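Local coordinates for protein heat-inducible transcription repressor HrcA (PDB 1STZ) that probably represses class I heat shock genes, the grpE-dnaK-dnaJ and groELS operons, by binding DNA and so blocking their transcription, at residues K14-I26 against T54-I68. Residues are numbered along the deposited sequence; the frame is centred on the assembly and turned at random.
Sequences KLNDRQRKVLYCI and TIRNDMKKLEYLGYI
Asp58 OD1 takes two donors from helix 17-26: NE2 of Gln19 at 3.2 Å, nearly straight at 164° but arriving from above the carboxylate plane, and, more weakly, NH2 of Arg18. The other oxygen, Asp58 OD2, receives Arg18 NE at 2.8 Å on its syn side. The two planes run nearly parallel, slightly stepped, in a two-pronged salt bridge whose second prong is weak. Arg18 swings CG away from its backbone N (chi1 -179°) and bends at chi3, bringing one guanidinium face against Thr54 CG2; Phe50 adds a cation-pi contact. Gln19 OE1 accepts a hydrogen bond from the backbone N of Asn16 at 2.8 Å, which helps fix the amide's rotation. Lys61 NZ bonds weakly to OE1 of Gln19 and O of Lys14.

Next to the polar cluster the helices cross at -81°, and knobs fit into holes both ways: Val22 among Ile55, Asp58, Met59 and Leu62, and Leu62 among Gln19, Val22, Leu23 and Ile26. Past the Schellman motif that ends the helix at Gly66, Leu23 CD1 makes an off-centre CH-pi contact with the Tyr67 ring. The contact packs the first helix of what is probably a winged helix-turn-helix domain against its third, the likely recognition helix, and Tyr67 and Ile68 lead into the wing. The buried carboxylate, paired with arginine and amide, probably stays ionised, tying the two helices together at one edge of their apolar core.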
loop_
_atom_site.group_PDB
_atom_site.type_symbol
_atom_site.label_atom_id
_atom_site.label_comp_id
_atom_site.label_asym_id
_atom_site.label_seq_id
_atom_site.Cartn_x
_atom_site.Cartn_y
_atom_site.Cartn_z
ATOM N N LYS A 14 8.935 -0.508 46.442
ATOM C CA LYS A 14 8.312 -0.642 45.095
ATOM C C LYS A 14 7.396 0.546 44.848
ATOM O O LYS A 14 7.221 1.385 45.723
ATOM C CB LYS A 14 7.548 -1.962 44.984
ATOM C CG LYS A 14 8.471 -3.178 44.973
ATOM C CD LYS A 14 7.707 -4.497 44.821
ATOM C CE LYS A 14 7.065 -4.642 43.434
ATOM N NZ LYS A 14 8.005 -4.329 42.315
ATOM N N LEU A 15 6.852 0.635 43.638
ATOM C CA LEU A 15 6.024 1.768 43.258
ATOM C C LEU A 15 4.554 1.483 43.554
ATOM O O LEU A 15 4.134 0.333 43.573
ATOM C CB LEU A 15 6.207 2.089 41.773
ATOM C CG LEU A 15 7.594 2.534 41.297
ATOM C CD1 LEU A 15 7.616 2.656 39.784
ATOM C CD2 LEU A 15 7.987 3.853 41.922
ATOM N N ASN A 16 3.800 2.554 43.792
ATOM C CA ASN A 16 2.333 2.531 43.867
ATOM C C ASN A 16 1.748 2.173 42.523
ATOM O O ASN A 16 2.449 2.163 41.520
ATOM C CB ASN A 16 1.792 3.931 44.192
ATOM C CG ASN A 16 1.576 4.149 45.641
ATOM O OD1 ASN A 16 0.736 3.503 46.243
ATOM N ND2 ASN A 16 2.308 5.086 46.219
ATOM N N ASP A 17 0.447 1.929 42.502
ATOM C CA ASP A 17 -0.286 1.889 41.248
ATOM C C ASP A 17 -0.275 3.273 40.612
ATOM O O ASP A 17 -0.028 3.404 39.417
ATOM C CB ASP A 17 -1.728 1.414 41.464
ATOM C CG ASP A 17 -2.043 0.143 40.704
ATOM O OD1 ASP A 17 -1.104 -0.636 40.424
ATOM O OD2 ASP A 17 -3.202 -0.159 40.345
ATOM N N ARG A 18 -0.533 4.302 41.417
ATOM C CA ARG A 18 -0.542 5.683 40.935
ATOM C C ARG A 18 0.821 6.121 40.410
ATOM O O ARG A 18 0.912 6.748 39.359
ATOM C CB ARG A 18 -0.982 6.634 42.043
ATOM C CG ARG A 18 -1.038 8.104 41.630
ATOM C CD ARG A 18 -1.212 9.059 42.800
ATOM N NE ARG A 18 -0.154 8.873 43.789
ATOM C CZ ARG A 18 -0.344 8.565 45.067
ATOM N NH1 ARG A 18 -1.563 8.395 45.577
ATOM N NH2 ARG A 18 0.719 8.418 45.847
ATOM N N GLN A 19 1.869 5.795 41.154
ATOM C CA GLN A 19 3.232 6.149 40.772
ATOM C C GLN A 19 3.645 5.462 39.459
ATOM O O GLN A 19 4.391 6.028 38.661
ATOM C CB GLN A 19 4.202 5.815 41.917
ATOM C CG GLN A 19 4.014 6.732 43.138
ATOM C CD GLN A 19 4.585 6.185 44.436
ATOM O OE1 GLN A 19 4.986 5.025 44.523
ATOM N NE2 GLN A 19 4.617 7.028 45.454
ATOM N N ARG A 20 3.152 4.244 39.254
ATOM C CA ARG A 20 3.362 3.521 38.004
ATOM C C ARG A 20 2.706 4.282 36.852
ATOM O O ARG A 20 3.304 4.459 35.809
ATOM C CB ARG A 20 2.793 2.098 38.094
ATOM C CG ARG A 20 3.729 1.067 38.736
ATOM C CD ARG A 20 3.196 -0.365 38.700
ATOM N NE ARG A 20 3.491 -1.078 39.953
ATOM C CZ ARG A 20 4.691 -1.579 40.280
ATOM N NH1 ARG A 20 5.724 -1.476 39.446
ATOM N NH2 ARG A 20 4.858 -2.195 41.447
ATOM N N LYS A 21 1.478 4.745 37.058
ATOM C CA LYS A 21 0.765 5.507 36.046
ATOM C C LYS A 21 1.453 6.838 35.793
ATOM O O LYS A 21 1.575 7.249 34.655
ATOM C CB LYS A 21 -0.689 5.718 36.449
ATOM C CG LYS A 21 -1.474 4.407 36.598
ATOM C CD LYS A 21 -2.724 4.356 35.711
ATOM C CE LYS A 21 -3.932 5.048 36.347
ATOM N NZ LYS A 21 -5.238 4.552 35.799
ATOM N N VAL A 22 1.947 7.488 36.842
ATOM C CA VAL A 22 2.662 8.752 36.682
ATOM C C VAL A 22 3.938 8.562 35.837
ATOM O O VAL A 22 4.259 9.388 34.983
ATOM C CB VAL A 22 3.035 9.375 38.051
ATOM C CG1 VAL A 22 3.922 10.595 37.863
ATOM C CG2 VAL A 22 1.780 9.755 38.835
ATOM N N LEU A 23 4.653 7.471 36.067
ATOM C CA LEU A 23 5.875 7.200 35.326
ATOM C C LEU A 23 5.528 6.931 33.868
ATOM O O LEU A 23 6.200 7.396 32.958
ATOM C CB LEU A 23 6.591 5.988 35.918
ATOM C CG LEU A 23 8.109 5.867 35.761
ATOM C CD1 LEU A 23 8.550 4.410 35.721
ATOM C CD2 LEU A 23 8.702 6.644 34.619
ATOM N N TYR A 24 4.457 6.175 33.671
ATOM C CA TYR A 24 3.980 5.841 32.344
ATOM C C TYR A 24 3.624 7.105 31.554
ATOM O O TYR A 24 4.016 7.249 30.396
ATOM C CB TYR A 24 2.769 4.923 32.476
ATOM C CG TYR A 24 2.249 4.416 31.179
ATOM C CD1 TYR A 24 1.100 4.940 30.622
ATOM C CD2 TYR A 24 2.911 3.405 30.505
ATOM C CE1 TYR A 24 0.611 4.464 29.435
ATOM C CE2 TYR A 24 2.435 2.925 29.316
ATOM C CZ TYR A 24 1.289 3.461 28.787
ATOM O OH TYR A 24 0.836 2.989 27.599
ATOM N N CYS A 25 2.917 8.040 32.187
ATOM C CA CYS A 25 2.500 9.260 31.490
ATOM C C CYS A 25 3.690 10.139 31.117
ATOM O O CYS A 25 3.728 10.671 30.015
ATOM C CB CYS A 25 1.484 10.057 32.307
ATOM S SG CYS A 25 -0.173 9.361 32.162
ATOM N N ILE A 26 4.646 10.279 32.034
ATOM C CA ILE A 26 5.850 11.065 31.797
ATOM C C ILE A 26 6.579 10.567 30.547
ATOM O O ILE A 26 6.893 11.351 29.661
ATOM C CB ILE A 26 6.792 11.008 33.039
ATOM C CG1 ILE A 26 6.233 11.878 34.168
ATOM C CG2 ILE A 26 8.217 11.454 32.694
ATOM C CD1 ILE A 26 6.729 11.506 35.546
ATOM N N THR A 54 1.006 15.973 45.240
ATOM C CA THR A 54 1.123 14.518 45.296
ATOM C C THR A 54 1.927 13.984 44.127
ATOM O O THR A 54 2.683 13.030 44.286
ATOM C CB THR A 54 -0.280 13.862 45.303
ATOM O OG1 THR A 54 -1.007 14.274 46.471
ATOM C CG2 THR A 54 -0.190 12.341 45.434
ATOM N N ILE A 55 1.761 14.604 42.959
ATOM C CA ILE A 55 2.464 14.182 41.747
ATOM C C ILE A 55 3.953 14.493 41.845
ATOM O O ILE A 55 4.778 13.710 41.394
ATOM C CB ILE A 55 1.871 14.870 40.484
ATOM C CG1 ILE A 55 0.385 14.527 40.300
ATOM C CG2 ILE A 55 2.662 14.493 39.238
ATOM C CD1 ILE A 55 0.085 13.085 39.978
ATOM N N ARG A 56 4.290 15.642 42.420
ATOM C CA ARG A 56 5.684 16.023 42.627
ATOM C C ARG A 56 6.379 15.073 43.600
ATOM O O ARG A 56 7.551 14.747 43.417
ATOM C CB ARG A 56 5.786 17.449 43.166
ATOM C CG ARG A 56 5.453 18.539 42.159
ATOM C CD ARG A 56 5.534 19.950 42.757
ATOM N NE ARG A 56 6.839 20.152 43.392
ATOM C CZ ARG A 56 7.058 20.640 44.614
ATOM N NH1 ARG A 56 6.062 21.041 45.399
ATOM N NH2 ARG A 56 8.310 20.742 45.052
ATOM N N ASN A 57 5.651 14.652 44.636
ATOM C CA ASN A 57 6.158 13.686 45.614
ATOM C C ASN A 57 6.412 12.323 44.985
ATOM O O ASN A 57 7.337 11.620 45.369
ATOM C CB ASN A 57 5.172 13.513 46.773
ATOM C CG ASN A 57 5.321 14.581 47.831
ATOM O OD1 ASN A 57 4.406 15.375 48.059
ATOM N ND2 ASN A 57 6.471 14.602 48.493
ATOM N N ASP A 58 5.560 11.952 44.035
ATOM C CA ASP A 58 5.727 10.714 43.284
ATOM C C ASP A 58 6.932 10.832 42.370
ATOM O O ASP A 58 7.671 9.872 42.193
ATOM C CB ASP A 58 4.486 10.416 42.443
ATOM C CG ASP A 58 3.261 10.170 43.280
ATOM O OD1 ASP A 58 3.404 9.875 44.486
ATOM O OD2 ASP A 58 2.103 10.264 42.816
ATOM N N MET A 59 7.118 12.021 41.799
ATOM C CA MET A 59 8.240 12.305 40.916
ATOM C C MET A 59 9.573 12.342 41.668
ATOM O O MET A 59 10.622 12.063 41.081
ATOM C CB MET A 59 8.006 13.617 40.162
ATOM C CG MET A 59 7.002 13.450 39.007
ATOM S SD MET A 59 6.408 14.971 38.281
ATOM C CE MET A 59 7.731 15.311 37.191
ATOM N N LYS A 60 9.528 12.670 42.957
ATOM C CA LYS A 60 10.713 12.621 43.814
ATOM C C LYS A 60 11.087 11.156 44.056
ATOM O O LYS A 60 12.258 10.778 43.968
ATOM C CB LYS A 60 10.456 13.336 45.149
ATOM C CG LYS A 60 11.340 14.568 45.408
ATOM C CD LYS A 60 10.854 15.805 44.640
ATOM C CE LYS A 60 11.440 15.884 43.224
ATOM N NZ LYS A 60 10.437 15.509 42.163
ATOM N N LYS A 61 10.080 10.335 44.352
ATOM C CA LYS A 61 10.284 8.901 44.516
ATOM C C LYS A 61 10.800 8.240 43.228
ATOM O O LYS A 61 11.655 7.366 43.272
ATOM C CB LYS A 61 8.989 8.232 44.979
ATOM C CG LYS A 61 9.126 6.743 45.280
ATOM C CD LYS A 61 7.880 6.207 45.987
ATOM C CE LYS A 61 8.132 4.865 46.664
ATOM N NZ LYS A 61 6.910 4.356 47.360
ATOM N N LEU A 62 10.287 8.668 42.081
ATOM C CA LEU A 62 10.685 8.088 40.795
ATOM C C LEU A 62 12.149 8.390 40.493
ATOM O O LEU A 62 12.887 7.540 39.972
ATOM C CB LEU A 62 9.798 8.631 39.680
ATOM C CG LEU A 62 8.366 8.086 39.647
ATOM C CD1 LEU A 62 7.548 8.820 38.590
ATOM C CD2 LEU A 62 8.351 6.584 39.396
ATOM N N GLU A 63 12.551 9.612 40.811
ATOM C CA GLU A 63 13.928 10.049 40.673
ATOM C C GLU A 63 14.862 9.362 41.687
ATOM O O GLU A 63 15.991 9.011 41.357
ATOM C CB GLU A 63 14.000 11.562 40.853
ATOM C CG GLU A 63 15.415 12.091 40.860
ATOM C CD GLU A 63 15.482 13.577 40.607
ATOM O OE1 GLU A 63 16.590 14.055 40.298
ATOM O OE2 GLU A 63 14.440 14.265 40.727
ATOM N N TYR A 64 14.387 9.169 42.911
ATOM C CA TYR A 64 15.153 8.466 43.926
ATOM C C TYR A 64 15.441 7.016 43.501
ATOM O O TYR A 64 16.511 6.484 43.800
ATOM C CB TYR A 64 14.408 8.521 45.278
ATOM C CG TYR A 64 15.118 7.826 46.406
ATOM C CD1 TYR A 64 15.993 8.516 47.240
ATOM C CD2 TYR A 64 14.919 6.468 46.643
ATOM C CE1 TYR A 64 16.646 7.864 48.286
ATOM C CE2 TYR A 64 15.567 5.806 47.690
ATOM C CZ TYR A 64 16.435 6.507 48.493
ATOM O OH TYR A 64 17.077 5.856 49.517
ATOM N N LEU A 65 14.496 6.392 42.791
ATOM C CA LEU A 65 14.644 5.007 42.342
ATOM C C LEU A 65 15.291 4.896 40.962
ATOM O O LEU A 65 15.509 3.792 40.467
ATOM C CB LEU A 65 13.290 4.304 42.335
ATOM C CG LEU A 65 12.618 4.180 43.703
ATOM C CD1 LEU A 65 11.258 3.516 43.536
ATOM C CD2 LEU A 65 13.485 3.408 44.680
ATOM N N GLY A 66 15.597 6.037 40.352
ATOM C CA GLY A 66 16.401 6.091 39.136
ATOM C C GLY A 66 15.643 5.985 37.828
ATOM O O GLY A 66 16.253 5.707 36.802
ATOM N N TYR A 67 14.329 6.201 37.863
ATOM C CA TYR A 67 13.466 6.096 36.682
ATOM C C TYR A 67 13.480 7.349 35.815
ATOM O O TYR A 67 13.192 7.274 34.615
ATOM C CB TYR A 67 12.020 5.792 37.101
ATOM C CG TYR A 67 11.822 4.373 37.592
ATOM C CD1 TYR A 67 11.562 4.097 38.930
ATOM C CD2 TYR A 67 11.924 3.306 36.713
ATOM C CE1 TYR A 67 11.392 2.791 39.366
ATOM C CE2 TYR A 67 11.755 1.998 37.144
ATOM C CZ TYR A 67 11.490 1.749 38.455
ATOM O OH TYR A 67 11.337 0.449 38.853
ATOM N N ILE A 68 13.805 8.489 36.431
ATOM C CA ILE A 68 13.813 9.791 35.764
ATOM C C ILE A 68 14.914 10.690 36.321
ATOM O O ILE A 68 15.387 10.483 37.435
ATOM C CB ILE A 68 12.457 10.488 35.936
ATOM C CG1 ILE A 68 12.146 10.749 37.418
ATOM C CG2 ILE A 68 11.341 9.673 35.294
ATOM C CD1 ILE A 68 10.874 11.586 37.644
#